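Short chain dehydrogenase (Rhodopseudomonas palustris, PDB 3H7A) probably binds a nicotinamide adenine dinucleotide cofactor and oxidises or reduces a substrate that is not identified. Local coordinates at residues A11-G16 against T72-A77; G37-E42 against S62-N67; L128-G133 against M174-H179. All coordinates share one frame; numbering follows the deposited sequence.

Contact 1: residues A11-G16 against T72-A77; sequences AVIGAG and TAFLNA
Ala11 starts the contact by pointing its CB at helix 68-81, where it meets two side chains of consecutive residues: Leu75 CD2 at 3.7 Å and Phe74 CE2 at 3.8 Å. Val12 turns its side chain away and offers only its backbone, with its carbonyl O 4.1 Å from Phe74 CZ. At Ile13 the chain comes back to the helix. Its CG1 lies 3.7 Å from Phe74 CE2, the two side chains sliding past each other in opposite directions, while the Ile13 and Leu75 side chains cross at about a right angle, bringing Ile13 CD1 to 4.1 Å from Leu75 CD2. Phe74 reaches this far because its CG is anti to the backbone N (chi1 -180°), which sends the ring at the strand. An alanine in place of Phe74 takes the ring away from Ala11 CB and Ile13 CG1, and would probably leave a gap between the strand and the helix. No hydrogen bond links the segments; the contact is mainly buried apolar packing. The helix runs nearly antiparallel to the strand, with axes at 159° and 9.8 Å apart, and belongs to the Rossmann-type crossover between strands 57-62 and 84-89. Phe74 also touches Phe35 on strand 33-38, and Leu75 touches Ser125 on the adjoining helix 104-132.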
loop_
_atom_site.group_PDB
_atom_site.type_symbol
_atom_site.label_atom_id
_atom_site.label_comp_id
_atom_site.label_asym_id
_atom_site.label_seq_id
_atom_site.Cartn_x
_atom_site.Cartn_y
_atom_site.Cartn_z
ATOM N N ALA B 11 25.202 -4.403 17.286
ATOM C CA ALA B 11 25.768 -3.237 16.621
ATOM C C ALA B 11 24.692 -2.167 16.486
ATOM O O ALA B 11 23.653 -2.412 15.891
ATOM C CB ALA B 11 26.320 -3.612 15.273
ATOM N N VAL B 12 24.921 -0.997 17.074
ATOM C CA VAL B 12 24.009 0.126 16.887
ATOM C C VAL B 12 24.718 1.111 15.959
ATOM O O VAL B 12 25.638 1.834 16.374
ATOM C CB VAL B 12 23.585 0.790 18.226
ATOM C CG1 VAL B 12 22.724 2.024 17.977
ATOM C CG2 VAL B 12 22.828 -0.189 19.094
ATOM N N ILE B 13 24.345 1.079 14.682
ATOM C CA ILE B 13 24.934 1.976 13.697
ATOM C C ILE B 13 24.094 3.247 13.683
ATOM O O ILE B 13 22.992 3.269 13.147
ATOM C CB ILE B 13 25.083 1.307 12.300
ATOM C CG1 ILE B 13 26.122 0.181 12.378
ATOM C CG2 ILE B 13 25.520 2.330 11.256
ATOM C CD1 ILE B 13 25.942 -0.924 11.364
ATOM N N GLY B 14 24.611 4.289 14.337
ATOM C CA GLY B 14 23.894 5.551 14.487
ATOM C C GLY B 14 23.455 5.761 15.923
ATOM O O GLY B 14 22.256 5.908 16.211
ATOM N N ALA B 15 24.430 5.775 16.833
ATOM C CA ALA B 15 24.152 5.966 18.256
ATOM C C ALA B 15 24.351 7.418 18.701
ATOM O O ALA B 15 24.489 7.699 19.893
ATOM C CB ALA B 15 24.998 5.022 19.082
ATOM N N GLY B 16 24.329 8.342 17.742
ATOM C CA GLY B 16 24.567 9.756 18.023
ATOM C C GLY B 16 23.365 10.604 18.404
ATOM O O GLY B 16 23.529 11.701 18.935
ATOM N N THR B 72 32.228 -2.319 7.456
ATOM C CA THR B 72 32.704 -3.694 7.477
ATOM C C THR B 72 33.635 -3.936 8.678
ATOM O O THR B 72 33.530 -4.964 9.353
ATOM C CB THR B 72 33.369 -4.026 6.132
ATOM O OG1 THR B 72 32.482 -3.628 5.080
ATOM C CG2 THR B 72 33.666 -5.518 5.983
ATOM N N ALA B 73 34.513 -2.980 8.965
ATOM C CA ALA B 73 35.468 -3.124 10.060
ATOM C C ALA B 73 34.777 -3.028 11.402
ATOM O O ALA B 73 35.140 -3.745 12.324
ATOM C CB ALA B 73 36.596 -2.087 9.957
ATOM N N PHE B 74 33.783 -2.147 11.500
ATOM C CA PHE B 74 32.940 -2.024 12.700
ATOM C C PHE B 74 32.189 -3.335 13.045
ATOM O O PHE B 74 32.152 -3.766 14.207
ATOM C CB PHE B 74 31.972 -0.844 12.495
ATOM C CG PHE B 74 31.034 -0.576 13.651
ATOM C CD1 PHE B 74 31.425 0.249 14.710
ATOM C CD2 PHE B 74 29.733 -1.091 13.650
ATOM C CE1 PHE B 74 30.550 0.522 15.752
ATOM C CE2 PHE B 74 28.857 -0.829 14.696
ATOM C CZ PHE B 74 29.262 -0.016 15.746
ATOM N N LEU B 75 31.611 -3.971 12.025
ATOM C CA LEU B 75 30.835 -5.192 12.211
ATOM C C LEU B 75 31.708 -6.406 12.463
ATOM O O LEU B 75 31.386 -7.228 13.325
ATOM C CB LEU B 75 29.903 -5.424 11.015
ATOM C CG LEU B 75 28.785 -4.382 10.864
ATOM C CD1 LEU B 75 28.038 -4.543 9.560
ATOM C CD2 LEU B 75 27.840 -4.447 12.036
ATOM N N ASN B 76 32.802 -6.521 11.707
ATOM C CA ASN B 76 33.811 -7.549 11.947
ATOM C C ASN B 76 34.377 -7.465 13.369
ATOM O O ASN B 76 34.534 -8.491 14.032
ATOM C CB ASN B 76 34.952 -7.430 10.943
ATOM C CG ASN B 76 34.610 -8.009 9.590
ATOM O OD1 ASN B 76 33.635 -8.746 9.438
ATOM N ND2 ASN B 76 35.421 -7.676 8.586
ATOM N N ALA B 77 34.667 -6.245 13.827
ATOM C CA ALA B 77 35.116 -5.992 15.204
ATOM C C ALA B 77 34.094 -6.444 16.237
ATOM O O ALA B 77 34.463 -7.078 17.233
ATOM C CB ALA B 77 35.454 -4.520 15.398
#

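Contact 2: residues G37-E42 against S62-N67; sequences GRRNGE and SLDARN
Arg38 and Ser62 form the parallel bridge that ends the pairing of strands 33-38 and 57-62, at the C-terminal ends of these strands, near where short-chain dehydrogenases usually hold the adenosine end of their cofactor. Leu63 N gives a 2.8 Å hydrogen bond to Arg38 O. Beyond the bridge, Ser62 OG accepts Gly41 N at 2.7 Å. The serine OG sits beside its own backbone N (chi1 -80°), where it meets the turn into the short 3-10 segment. Both glycines allow close approach: a CB on Gly41 would run into Ser62 N, and one on Gly37 would run into Leu63 CD2.

Further along, Asp64 is shared by two arginines. Arg66 NE reaches the syn lone pair of Asp64 OD1 at 3.2 Å, tilted from the guanidinium plane, and Arg66 NH2 adds a weak bond to OD2 at its edge. The Arg39 chain, bent at chi2 and chi3, runs alongside Asp64 and brings NH2 to OD1 at 3.5 Å, a weak salt bridge in the plane of its own guanidinium, which stands 79° from the carboxylate. The two guanidiniums stack with centres 4.3 Å apart and planes at 24°, Arg39 NH2 lying over the face of Arg66, offset toward the rim. Glu70 OE1 accepts a hydrogen bond from the Asp64 backbone N, and Glu112 touches Arg66. The shared carboxylate probably offsets part of the repulsion between two stacked, like-charged guanidiniums, and the long bond to exposed Arg39 suggests that this arm is the more easily displaced.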
loop_
_atom_site.group_PDB
_atom_site.type_symbol
_atom_site.label_atom_id
_atom_site.label_comp_id
_atom_site.label_asym_id
_atom_site.label_seq_id
_atom_site.Cartn_x
_atom_site.Cartn_y
_atom_site.Cartn_z
ATOM N N GLY B 37 28.264 3.174 17.300
ATOM C CA GLY B 37 28.988 4.019 16.363
ATOM C C GLY B 37 28.272 5.321 16.062
ATOM O O GLY B 37 27.053 5.344 15.901
ATOM N N ARG B 38 29.030 6.414 16.035
ATOM C CA ARG B 38 28.560 7.698 15.510
ATOM C C ARG B 38 29.759 8.363 14.841
ATOM O O ARG B 38 30.880 7.900 15.032
ATOM C CB ARG B 38 27.957 8.570 16.620
ATOM C CG ARG B 38 28.958 9.136 17.602
ATOM C CD ARG B 38 28.291 9.990 18.658
ATOM N NE ARG B 38 27.832 11.277 18.146
ATOM C CZ ARG B 38 27.096 12.139 18.845
ATOM N NH1 ARG B 38 26.714 11.858 20.086
ATOM N NH2 ARG B 38 26.736 13.284 18.302
ATOM N N ARG B 39 29.539 9.407 14.039
ATOM C CA ARG B 39 30.648 10.062 13.325
ATOM C C ARG B 39 31.783 10.481 14.248
ATOM O O ARG B 39 32.928 10.155 13.982
ATOM C CB ARG B 39 30.189 11.236 12.445
ATOM C CG ARG B 39 29.879 10.823 11.010
ATOM C CD ARG B 39 30.362 11.860 10.003
ATOM N NE ARG B 39 29.380 12.918 9.754
ATOM C CZ ARG B 39 28.447 12.881 8.803
ATOM N NH1 ARG B 39 27.609 13.901 8.655
ATOM N NH2 ARG B 39 28.342 11.827 7.996
ATOM N N ASN B 40 31.463 11.153 15.350
ATOM C CA ASN B 40 32.486 11.491 16.343
ATOM C C ASN B 40 32.341 10.666 17.623
ATOM O O ASN B 40 31.555 11.008 18.510
ATOM C CB ASN B 40 32.501 13.002 16.634
ATOM C CG ASN B 40 33.543 13.399 17.681
ATOM O OD1 ASN B 40 33.256 14.199 18.566
ATOM N ND2 ASN B 40 34.750 12.835 17.585
ATOM N N GLY B 41 33.128 9.593 17.704
ATOM C CA GLY B 41 33.032 8.595 18.774
ATOM C C GLY B 41 33.327 9.095 20.172
ATOM O O GLY B 41 32.873 8.510 21.147
ATOM N N GLU B 42 34.084 10.182 20.269
ATOM C CA GLU B 42 34.355 10.814 21.555
ATOM C C GLU B 42 33.086 11.394 22.193
ATOM O O GLU B 42 32.981 11.446 23.414
ATOM C CB GLU B 42 35.449 11.874 21.413
ATOM C CG GLU B 42 36.841 11.272 21.142
ATOM C CD GLU B 42 37.905 12.310 20.777
ATOM O OE1 GLU B 42 39.108 12.021 20.981
ATOM O OE2 GLU B 42 37.547 13.408 20.283
ATOM N N SER B 62 34.236 5.611 16.540
ATOM C CA SER B 62 33.938 6.619 15.534
ATOM C C SER B 62 33.652 5.857 14.269
ATOM O O SER B 62 34.392 4.935 13.923
ATOM C CB SER B 62 35.139 7.530 15.298
ATOM O OG SER B 62 35.233 8.521 16.298
ATOM N N LEU B 63 32.572 6.217 13.583
ATOM C CA LEU B 63 32.152 5.480 12.397
ATOM C C LEU B 63 31.420 6.397 11.446
ATOM O O LEU B 63 30.419 7.019 11.805
ATOM C CB LEU B 63 31.254 4.286 12.773
ATOM C CG LEU B 63 30.484 3.582 11.646
ATOM C CD1 LEU B 63 31.422 2.777 10.764
ATOM C CD2 LEU B 63 29.319 2.709 12.177
ATOM N N ASP B 64 31.937 6.476 10.229
ATOM C CA ASP B 64 31.236 7.138 9.152
ATOM C C ASP B 64 30.604 6.063 8.272
ATOM O O ASP B 64 31.276 5.420 7.462
ATOM C CB ASP B 64 32.187 8.030 8.356
ATOM C CG ASP B 64 31.488 8.778 7.239
ATOM O OD1 ASP B 64 30.260 9.004 7.316
ATOM O OD2 ASP B 64 32.183 9.149 6.278
ATOM N N ALA B 65 29.292 5.905 8.426
ATOM C CA ALA B 65 28.553 4.804 7.818
ATOM C C ALA B 65 28.495 4.848 6.295
ATOM O O ALA B 65 28.253 3.820 5.670
ATOM C CB ALA B 65 27.160 4.707 8.421
ATOM N N ARG B 66 28.761 6.013 5.698
ATOM C CA ARG B 66 28.931 6.116 4.245
ATOM C C ARG B 66 30.130 5.315 3.755
ATOM O O ARG B 66 30.161 4.882 2.608
ATOM C CB ARG B 66 29.116 7.563 3.812
ATOM C CG ARG B 66 27.945 8.458 4.092
ATOM C CD ARG B 66 28.282 9.886 3.740
ATOM N NE ARG B 66 29.325 10.412 4.611
ATOM C CZ ARG B 66 29.526 11.703 4.842
ATOM N NH1 ARG B 66 28.748 12.621 4.272
ATOM N NH2 ARG B 66 30.503 12.075 5.657
ATOM N N ASN B 67 31.118 5.135 4.628
ATOM C CA ASN B 67 32.361 4.458 4.283
ATOM C C ASN B 67 32.217 2.945 4.502
ATOM O O ASN B 67 32.195 2.465 5.639
ATOM C CB ASN B 67 33.508 5.072 5.104
ATOM C CG ASN B 67 34.898 4.691 4.593
ATOM O OD1 ASN B 67 35.157 3.560 4.169
ATOM N ND2 ASN B 67 35.813 5.649 4.661
#

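Contact 3: residues L128-G133 against M174-H179; sequences LMLAHG and MPKNIH
Ile178 carries most of the apolar contact through CD1. This atom pushes into helix 104-132, 3.7 Å from Met129 CB and 4.0 Å from Leu130 CG, and the Leu130 side chain crosses that of Ile178 at about a right angle. Leu130 reaches further, its CD2 lying 4.0 Å from Lys176 CB and equally far from Lys176 O. The lysine takes its polar end elsewhere: in the conformer modelled here NZ bonds to Glu172 O. Leu130 also packs on Leu100 of the third subunit, and Met129 and Ile178 both touch Ile137 on strand 135-142.

The polar part is a single hydrogen bond. Asn177 ND2 donates to Gly133 O at 2.9 Å with an N-H...O angle of 162°, lying in the carbonyl plane on a lone pair and using an N-H within its own amide plane. CG anti to the backbone N (chi1 -158°) carries the amide across to the glycine.

Both partners have positive phi. Gly133 is where the chain leaves helix 104-132, and Asn177 is the C-prime residue of the Schellman motif ending helix 153-173. A nearly straight, in-plane amide bond thus ties together two helix terminations, fixing how the Asn177 amide is turned.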
loop_
_atom_site.group_PDB
_atom_site.type_symbol
_atom_site.label_atom_id
_atom_site.label_comp_id
_atom_site.label_asym_id
_atom_site.label_seq_id
_atom_site.Cartn_x
_atom_site.Cartn_y
_atom_site.Cartn_z
ATOM N N LEU B 128 28.089 -12.190 8.619
ATOM C CA LEU B 128 28.521 -12.600 9.957
ATOM C C LEU B 128 27.508 -13.486 10.680
ATOM O O LEU B 128 27.890 -14.508 11.262
ATOM C CB LEU B 128 28.865 -11.377 10.808
ATOM C CG LEU B 128 29.991 -10.508 10.255
ATOM C CD1 LEU B 128 29.960 -9.139 10.880
ATOM C CD2 LEU B 128 31.349 -11.148 10.440
ATOM N N MET B 129 26.225 -13.110 10.623
ATOM C CA MET B 129 25.168 -13.818 11.351
ATOM C C MET B 129 24.868 -15.219 10.803
ATOM O O MET B 129 24.608 -16.147 11.575
ATOM C CB MET B 129 23.875 -12.992 11.378
ATOM C CG MET B 129 23.892 -11.790 12.287
ATOM S SD MET B 129 22.563 -10.633 11.868
ATOM C CE MET B 129 22.809 -9.451 13.174
ATOM N N LEU B 130 24.923 -15.372 9.477
ATOM C CA LEU B 130 24.664 -16.662 8.832
ATOM C C LEU B 130 25.664 -17.750 9.251
ATOM O O LEU B 130 25.306 -18.932 9.340
ATOM C CB LEU B 130 24.608 -16.523 7.303
ATOM C CG LEU B 130 23.315 -15.921 6.721
ATOM C CD1 LEU B 130 23.503 -15.464 5.272
ATOM C CD2 LEU B 130 22.150 -16.878 6.816
ATOM N N ALA B 131 26.900 -17.339 9.532
ATOM C CA ALA B 131 27.915 -18.226 10.099
ATOM C C ALA B 131 27.520 -18.760 11.483
ATOM O O ALA B 131 27.907 -19.874 11.850
ATOM C CB ALA B 131 29.256 -17.512 10.158
ATOM N N HIS B 132 26.753 -17.974 12.244
ATOM C CA HIS B 132 26.241 -18.404 13.549
ATOM C C HIS B 132 24.873 -19.060 13.436
ATOM O O HIS B 132 24.384 -19.656 14.403
ATOM C CB HIS B 132 26.185 -17.236 14.544
ATOM C CG HIS B 132 27.495 -16.535 14.729
ATOM N ND1 HIS B 132 28.576 -17.127 15.348
ATOM C CD2 HIS B 132 27.896 -15.290 14.381
ATOM C CE1 HIS B 132 29.587 -16.276 15.371
ATOM N NE2 HIS B 132 29.201 -15.154 14.791
ATOM N N GLY B 133 24.256 -18.930 12.259
ATOM C CA GLY B 133 22.966 -19.553 11.959
ATOM C C GLY B 133 21.738 -18.850 12.496
ATOM O O GLY B 133 20.648 -19.414 12.453
ATOM N N MET B 174 14.792 -14.458 6.107
ATOM C CA MET B 174 13.839 -14.938 7.108
ATOM C C MET B 174 13.717 -16.481 7.119
ATOM O O MET B 174 13.765 -17.071 8.207
ATOM C CB MET B 174 12.483 -14.203 7.053
ATOM C CG MET B 174 12.470 -12.861 7.832
ATOM S SD MET B 174 10.884 -12.057 7.655
ATOM C CE MET B 174 10.796 -11.091 9.148
ATOM N N PRO B 175 13.637 -17.152 5.930
ATOM C CA PRO B 175 13.698 -18.628 6.010
ATOM C C PRO B 175 15.050 -19.203 6.450
ATOM O O PRO B 175 15.143 -20.410 6.682
ATOM C CB PRO B 175 13.409 -19.078 4.568
ATOM C CG PRO B 175 12.794 -17.888 3.901
ATOM C CD PRO B 175 13.462 -16.716 4.526
ATOM N N LYS B 176 16.071 -18.354 6.557
ATOM C CA LYS B 176 17.416 -18.771 6.950
ATOM C C LYS B 176 17.737 -18.305 8.366
ATOM O O LYS B 176 18.908 -18.188 8.734
ATOM C CB LYS B 176 18.463 -18.233 5.971
ATOM C CG LYS B 176 18.304 -18.737 4.549
ATOM C CD LYS B 176 19.580 -18.559 3.754
ATOM C CE LYS B 176 19.377 -18.972 2.308
ATOM N NZ LYS B 176 18.651 -17.920 1.545
ATOM N N ASN B 177 16.681 -18.029 9.138
ATOM C CA ASN B 177 16.726 -17.731 10.585
ATOM C C ASN B 177 17.237 -16.338 10.954
ATOM O O ASN B 177 17.665 -16.082 12.094
ATOM C CB ASN B 177 17.442 -18.863 11.365
ATOM C CG ASN B 177 17.069 -18.904 12.838
ATOM O OD1 ASN B 177 15.943 -18.600 13.221
ATOM N ND2 ASN B 177 18.025 -19.282 13.671
ATOM N N ILE B 178 17.161 -15.424 9.998
ATOM C CA ILE B 178 17.434 -14.022 10.292
ATOM C C ILE B 178 16.154 -13.189 10.262
ATOM O O ILE B 178 15.507 -13.064 9.233
ATOM C CB ILE B 178 18.500 -13.442 9.343
ATOM C CG1 ILE B 178 19.643 -14.463 9.188
ATOM C CG2 ILE B 178 18.926 -12.057 9.813
ATOM C CD1 ILE B 178 20.996 -13.949 9.345
ATOM N N HIS B 179 15.802 -12.611 11.403
ATOM C CA HIS B 179 14.674 -11.714 11.488
ATOM C C HIS B 179 15.087 -10.332 10.997
ATOM O O HIS B 179 15.609 -9.513 11.766
ATOM C CB HIS B 179 14.183 -11.630 12.937
ATOM C CG HIS B 179 12.935 -10.818 13.130
ATOM N ND1 HIS B 179 12.330 -10.682 14.361
ATOM C CD2 HIS B 179 12.176 -10.108 12.259
ATOM C CE1 HIS B 179 11.261 -9.914 14.243
ATOM N NE2 HIS B 179 11.147 -9.549 12.979
#

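Overall arrangement
Contacts 1 and 2 adjoin at the C-terminal ends of neighbouring parallel strands 9-13 and 33-38, their centres about 8 Å apart. Gly37 O probably accepts both Ala15 N at 2.8 Å and Gly14 N at 3.1 Å, so the second strand probably helps to hold the glycine-rich turn that in this family typically faces the cofactor's diphosphate. Phe74 CZ also packs 3.7 Å from Gly37 N. Contact 3 lies at the N-terminal end of strand 178-185, opposite the strand ends of contacts 1 and 2, with its centre about 18 Å from that of contact 1; Leu128 CD1 touches Leu75 O at 3.4 Å. Contacts 2 and 3 are separate, with nearest atoms about 12 Å apart. Its strand end suggests that contact 3 lies away from the likely cofactor site.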